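Local coordinates for SAM-dependent methyltransferase (Thiobacillus denitrificans, PDB 5EPE), which binds S-adenosyl-L-homocysteine and is probably an S-adenosylmethionine-dependent methyltransferase whose acceptor substrate is not established, at residues D105-V110 with Q128-G133; I136-P141 with F243-R248. One frame throughout, in Å; residues are numbered along the deposited sequence.

Interaction 1 of 2, residues D105-V110 with Q128-G133; sequences DVAACV and QSLEPG. With SAH (S-adenosyl-L-homocysteine), chain B.
Leu130 reaches across to the backbone and methyl group of Ala107 near the N-terminal end of strand 104-110, the fourth parallel strand of a Rossmann-like methyltransferase sheet; the short strand 130-131, which carries Leu130, follows helix 119-127 on the way to strand 134-143. From CB the side chain runs with CG anti to the backbone N (chi1 -163°), which swings the branch over the start of strand 104-110. Leu130 CD1 does the touching, 3.8 Å from Ala107 N. The same Leu130 CD1 lies 4.0 Å from Ala107 CB, and it is also 4.0 Å from Asp105 O. The leucine thus lays one methyl along the peptide bonds leading into the strand. The small methyl of Ala107 suits this place because Leu126 of helix 119-127 packs on it too.

Nearer the surface, Asp105 and Glu131 run side by side and point the same way, their carboxylate planes 35° apart. Asp105 OD1 lies 4.1 Å from Glu131 CG, while the like-charged Asp105 OD1 and Glu131 OE1 stay 5.0 Å apart. Arg39 serves both: its NH1 forms a salt bridge with Glu131 OE1, which would ease the repulsion, and its backbone N donates to Asp105 OD2. Just beyond Glu131 the chain turns a corner at Pro132 and Gly133, where glycine suits a positive phi of 88°.

At the C-terminal end of strand 104-110 lies the S-adenosyl-L-homocysteine site, where the amino N of the ligand donates a 3.0 Å hydrogen bond to Val110 O.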
loop_
_atom_site.group_PDB
_atom_site.type_symbol
_atom_site.label_atom_id
_atom_site.label_comp_id
_atom_site.label_asym_id
_atom_site.label_seq_id
_atom_site.Cartn_x
_atom_site.Cartn_y
_atom_site.Cartn_z
ATOM N N ASP A 105 40.850 18.088 -26.243
ATOM C CA ASP A 105 39.900 18.949 -25.559
ATOM C C ASP A 105 38.711 18.154 -25.008
ATOM O O ASP A 105 38.067 18.577 -24.052
ATOM C CB ASP A 105 39.446 20.020 -26.542
ATOM C CG ASP A 105 40.653 20.796 -27.104
ATOM O OD1 ASP A 105 41.403 21.327 -26.275
ATOM O OD2 ASP A 105 40.957 20.706 -28.304
ATOM N N VAL A 106 38.407 17.044 -25.666
ATOM C CA VAL A 106 37.340 16.131 -25.256
ATOM C C VAL A 106 37.841 14.694 -25.381
ATOM O O VAL A 106 38.266 14.255 -26.478
ATOM C CB VAL A 106 36.092 16.292 -26.146
ATOM C CG1 VAL A 106 34.979 15.346 -25.687
ATOM C CG2 VAL A 106 35.563 17.727 -26.157
ATOM N N ALA A 107 37.819 13.957 -24.278
ATOM C CA ALA A 107 38.211 12.554 -24.283
ATOM C C ALA A 107 37.005 11.723 -23.853
ATOM O O ALA A 107 36.423 11.947 -22.766
ATOM C CB ALA A 107 39.399 12.313 -23.362
ATOM N N ALA A 108 36.581 10.818 -24.738
ATOM C CA ALA A 108 35.255 10.180 -24.626
ATOM C C ALA A 108 35.343 8.678 -24.616
ATOM O O ALA A 108 36.135 8.098 -25.312
ATOM C CB ALA A 108 34.372 10.598 -25.774
ATOM N N CYS A 109 34.498 8.043 -23.817
ATOM C CA CYS A 109 34.210 6.632 -23.962
ATOM C C CYS A 109 32.662 6.498 -23.806
ATOM O O CYS A 109 32.116 6.602 -22.699
ATOM C CB CYS A 109 34.937 5.808 -22.914
ATOM S SG CYS A 109 34.654 4.007 -23.103
ATOM N N VAL A 110 31.991 6.265 -24.924
ATOM C CA VAL A 110 30.557 6.274 -24.972
ATOM C C VAL A 110 30.035 4.831 -25.040
ATOM O O VAL A 110 29.836 4.261 -26.094
ATOM C CB VAL A 110 30.081 7.164 -26.106
ATOM C CG1 VAL A 110 28.531 7.269 -26.137
ATOM C CG2 VAL A 110 30.658 8.568 -25.921
ATOM N N GLN A 128 44.423 10.856 -18.857
ATOM C CA GLN A 128 45.801 10.887 -19.312
ATOM C C GLN A 128 45.984 11.544 -20.671
ATOM O O GLN A 128 47.106 11.969 -20.996
ATOM C CB GLN A 128 46.387 9.494 -19.351
ATOM C CG GLN A 128 46.445 8.894 -17.961
ATOM C CD GLN A 128 47.168 7.582 -17.974
ATOM O OE1 GLN A 128 46.597 6.556 -17.725
ATOM N NE2 GLN A 128 48.398 7.615 -18.329
ATOM N N SER A 129 44.914 11.583 -21.469
ATOM C CA SER A 129 44.957 12.194 -22.799
ATOM C C SER A 129 44.453 13.629 -22.821
ATOM O O SER A 129 44.491 14.272 -23.873
ATOM C CB SER A 129 44.154 11.359 -23.794
ATOM O OG SER A 129 44.759 10.062 -23.994
ATOM N N LEU A 130 43.999 14.131 -21.679
ATOM C CA LEU A 130 43.192 15.332 -21.642
ATOM C C LEU A 130 43.993 16.615 -21.425
ATOM O O LEU A 130 44.820 16.694 -20.554
ATOM C CB LEU A 130 42.126 15.234 -20.550
ATOM C CG LEU A 130 40.970 16.218 -20.667
ATOM C CD1 LEU A 130 40.029 15.898 -21.824
ATOM C CD2 LEU A 130 40.233 16.243 -19.327
ATOM N N GLU A 131 43.700 17.623 -22.241
ATOM C CA GLU A 131 44.218 18.965 -22.051
ATOM C C GLU A 131 43.645 19.535 -20.705
ATOM O O GLU A 131 42.454 19.380 -20.432
ATOM C CB GLU A 131 43.738 19.780 -23.253
ATOM C CG GLU A 131 44.264 21.177 -23.392
ATOM C CD GLU A 131 45.744 21.215 -23.772
ATOM O OE1 GLU A 131 46.138 20.538 -24.758
ATOM O OE2 GLU A 131 46.485 21.931 -23.073
ATOM N N PRO A 132 44.480 20.194 -19.865
ATOM C CA PRO A 132 43.904 20.925 -18.681
ATOM C C PRO A 132 42.747 21.842 -19.093
ATOM O O PRO A 132 42.885 22.601 -20.069
ATOM C CB PRO A 132 45.084 21.774 -18.141
ATOM C CG PRO A 132 46.161 21.676 -19.187
ATOM C CD PRO A 132 45.941 20.393 -19.964
ATOM N N GLY A 133 41.607 21.718 -18.420
ATOM C CA GLY A 133 40.385 22.448 -18.800
ATOM C C GLY A 133 39.497 21.747 -19.835
ATOM O O GLY A 133 38.477 22.289 -20.249
HETATM N N SAH B . 30.588 4.742 -29.007
HETATM C CA SAH B . 29.964 3.969 -30.147
HETATM C CB SAH B . 30.028 2.478 -29.874
HETATM C CG SAH B . 29.334 1.951 -28.604
HETATM S SD SAH B . 29.133 0.188 -28.594
HETATM C C SAH B . 28.540 4.389 -30.431
HETATM O O SAH B . 27.882 4.967 -29.545
HETATM O OXT SAH B . 28.001 4.162 -31.535
HETATM C "C5'" SAH B . 30.643 -0.481 -27.838
HETATM C "C4'" SAH B . 31.810 -0.430 -28.827
HETATM O "O4'" SAH B . 33.027 -0.803 -28.165
HETATM C "C3'" SAH B . 31.658 -1.365 -30.040
HETATM O "O3'" SAH B . 31.781 -0.569 -31.233
HETATM C "C2'" SAH B . 32.808 -2.369 -29.926
HETATM O "O2'" SAH B . 33.387 -2.694 -31.181
HETATM C "C1'" SAH B . 33.796 -1.574 -29.116
HETATM N N9 SAH B . 34.819 -2.273 -28.323
HETATM C C8 SAH B . 34.633 -3.345 -27.494
HETATM N N7 SAH B . 35.750 -3.663 -26.879
HETATM C C5 SAH B . 36.695 -2.739 -27.339
HETATM C C6 SAH B . 38.079 -2.556 -27.077
HETATM N N6 SAH B . 38.734 -3.361 -26.210
HETATM N N1 SAH B . 38.743 -1.539 -27.682
HETATM C C2 SAH B . 38.063 -0.749 -28.547
HETATM N N3 SAH B . 36.761 -0.854 -28.882
HETATM C C4 SAH B . 36.120 -1.877 -28.227
#

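Interaction 2 of 2, residues I136-P141 with F243-R248; sequences ILMGEP and FALMAR
Leu245 leans its CD1 over the bent side chain of Met138, a selenomethionine, meeting Met138 CG at 4.0 Å; the two side chains cross obliquely. Met138 is bent at chi2 and chi3, which leads its end away from the neighbouring strand, and the side chain packs on Thr122 and Leu126 of helix 119-127. The long, unbranched methionine chain, here with selenium in place of sulfur, can bend to fill the layer between sheet and helix. The same face carries Ile136, whose CB lies 4.2 Å from Leu245 CB, and Phe243, which has Met138 O and Glu140 O at the edge of its ring, near the ring plane. Phe243 CD1 comes within 3.6 Å of Met138 O. Beyond the two strands Phe170 of helix 167-177 meets this ring edge-to-face.

Behind these side chains lies the antiparallel pairing of strands 134-143 and 238-247, the place where the otherwise parallel methyltransferase sheet takes in strand 238-247, the last in the chain, inserted antiparallel between strands 134-143 and 179-186 (order 3-2-1-4-5-7-6). Ile136 and Leu245 form one hydrogen-bonded pair, Met138 and Phe243 the next. Three of their four bonds are almost straight at N-H...O; the fourth, Leu245 N to Ile136 O, is the shortest at 2.7 Å but bent to 149°. Ile136 O also receives the CA-H of Ala244.

Leu137 and Ala244, the non-hydrogen-bonded pair between, turn to the other face. With Leu137 CG set beside its backbone N (chi1 -65°), Leu137 CD2 comes 3.8 Å from Ala244 CB. Leu32 packs on both, which suits a small alanine here. Further along, Glu140 is buried, and its OE1 is hydrogen-bonded to Ser113 OG.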
loop_
_atom_site.group_PDB
_atom_site.type_symbol
_atom_site.label_atom_id
_atom_site.label_comp_id
_atom_site.label_asym_id
_atom_site.label_seq_id
_atom_site.Cartn_x
_atom_site.Cartn_y
_atom_site.Cartn_z
ATOM N N ILE A 136 35.764 15.268 -20.097
ATOM C CA ILE A 136 35.680 13.812 -20.256
ATOM C C ILE A 136 34.181 13.474 -20.467
ATOM O O ILE A 136 33.322 14.003 -19.731
ATOM C CB ILE A 136 36.241 13.067 -19.020
ATOM C CG1 ILE A 136 37.753 13.333 -18.933
ATOM C CG2 ILE A 136 35.873 11.582 -19.034
ATOM C CD1 ILE A 136 38.462 12.916 -17.648
ATOM N N LEU A 137 33.916 12.620 -21.452
ATOM C CA LEU A 137 32.555 12.140 -21.787
ATOM C C LEU A 137 32.431 10.673 -21.498
ATOM O O LEU A 137 33.231 9.885 -21.996
ATOM C CB LEU A 137 32.214 12.312 -23.252
ATOM C CG LEU A 137 32.109 13.648 -23.868
ATOM C CD1 LEU A 137 31.538 13.494 -25.292
ATOM C CD2 LEU A 137 31.174 14.538 -23.056
HETATM N N MSE A 138 31.437 10.328 -20.688
HETATM C CA MSE A 138 31.127 8.924 -20.356
HETATM C C MSE A 138 29.687 8.645 -20.708
HETATM O O MSE A 138 28.785 9.341 -20.243
HETATM C CB MSE A 138 31.315 8.699 -18.851
HETATM C CG MSE A 138 32.778 8.898 -18.372
HETATM SE SE MSE A 138 34.015 7.583 -19.225
HETATM C CE MSE A 138 33.332 6.008 -18.355
ATOM N N GLY A 139 29.463 7.625 -21.520
ATOM C CA GLY A 139 28.142 7.186 -21.950
ATOM C C GLY A 139 27.865 5.907 -21.133
ATOM O O GLY A 139 28.598 4.911 -21.239
ATOM N N GLU A 140 26.823 5.951 -20.287
ATOM C CA GLU A 140 26.617 4.895 -19.289
ATOM C C GLU A 140 25.135 4.680 -18.953
ATOM O O GLU A 140 24.368 5.659 -18.919
ATOM C CB GLU A 140 27.359 5.232 -17.975
ATOM C CG GLU A 140 28.893 5.207 -18.032
ATOM C CD GLU A 140 29.406 3.800 -18.216
ATOM O OE1 GLU A 140 30.481 3.646 -18.859
ATOM O OE2 GLU A 140 28.768 2.851 -17.680
ATOM N N PRO A 141 24.775 3.413 -18.626
ATOM C CA PRO A 141 23.470 3.116 -18.059
ATOM C C PRO A 141 23.292 3.440 -16.597
ATOM O O PRO A 141 24.262 3.598 -15.808
ATOM C CB PRO A 141 23.274 1.606 -18.345
ATOM C CG PRO A 141 24.674 1.061 -18.497
ATOM C CD PRO A 141 25.619 2.208 -18.724
ATOM N N PHE A 243 27.389 11.820 -19.992
ATOM C CA PHE A 243 27.731 12.721 -18.922
ATOM C C PHE A 243 29.085 13.360 -19.208
ATOM O O PHE A 243 30.069 12.665 -19.497
ATOM C CB PHE A 243 27.751 11.937 -17.621
ATOM C CG PHE A 243 26.451 11.252 -17.331
ATOM C CD1 PHE A 243 26.205 9.993 -17.815
ATOM C CD2 PHE A 243 25.466 11.887 -16.565
ATOM C CE1 PHE A 243 24.981 9.371 -17.563
ATOM C CE2 PHE A 243 24.286 11.233 -16.237
ATOM C CZ PHE A 243 24.030 9.997 -16.784
ATOM N N ALA A 244 29.121 14.684 -19.123
ATOM C CA ALA A 244 30.316 15.471 -19.348
ATOM C C ALA A 244 30.907 15.866 -18.025
ATOM O O ALA A 244 30.210 16.394 -17.157
ATOM C CB ALA A 244 29.972 16.734 -20.181
ATOM N N LEU A 245 32.196 15.591 -17.863
ATOM C CA LEU A 245 32.909 15.667 -16.572
ATOM C C LEU A 245 34.120 16.595 -16.688
ATOM O O LEU A 245 34.852 16.561 -17.698
ATOM C CB LEU A 245 33.403 14.301 -16.138
ATOM C CG LEU A 245 32.362 13.166 -16.189
ATOM C CD1 LEU A 245 33.028 11.888 -15.739
ATOM C CD2 LEU A 245 31.198 13.472 -15.261
HETATM N N MSE A 246 34.342 17.393 -15.649
HETATM C CA MSE A 246 35.611 18.104 -15.477
HETATM C C MSE A 246 36.113 17.939 -14.065
HETATM O O MSE A 246 35.376 18.194 -13.094
HETATM C CB MSE A 246 35.434 19.590 -15.770
HETATM C CG MSE A 246 34.988 19.871 -17.179
HETATM SE SE MSE A 246 34.663 21.807 -17.558
HETATM C CE MSE A 246 36.473 22.361 -17.070
ATOM N N ALA A 247 37.374 17.541 -13.932
ATOM C CA ALA A 247 37.988 17.292 -12.622
ATOM C C ALA A 247 37.959 18.556 -11.794
ATOM O O ALA A 247 38.253 19.608 -12.326
ATOM C CB ALA A 247 39.421 16.827 -12.780
ATOM N N ARG A 248 37.516 18.476 -10.550
ATOM C CA ARG A 248 37.666 19.631 -9.634
ATOM C C ARG A 248 39.143 19.784 -9.250
ATOM O O ARG A 248 39.534 20.875 -8.817
ATOM C CB ARG A 248 36.900 19.461 -8.357
ATOM C CG ARG A 248 35.433 19.473 -8.528
ATOM C CD ARG A 248 34.714 19.599 -7.191
ATOM N NE ARG A 248 34.886 18.443 -6.346
ATOM C CZ ARG A 248 34.260 17.268 -6.496
ATOM N NH1 ARG A 248 33.375 17.073 -7.437
ATOM N NH2 ARG A 248 34.529 16.288 -5.680
ATOM O OXT ARG A 248 39.986 18.853 -9.358
#

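Both interactions belong to one sheet, in which strands 104-110 and 134-143 are neighbours, and their centres lie about 10 Å apart. The join between them is parallel pairing: Ala107 O with Leu137 N and Cys109 N with Leu137 O, both probable hydrogen bonds of 2.9 Å, while Ala108 packs on Leu137. Interaction 1 is partly buried and has no hydrogen bond between its segments; its Leu130, Asp105 and Glu131 contacts gather at the N-terminal end of strand 104-110, while Val110 at the other end meets the ligand. Interaction 2 is buried, with four backbone bonds and apolar side chains on both faces, although its C-terminal end reaches Arg204 of the second subunit.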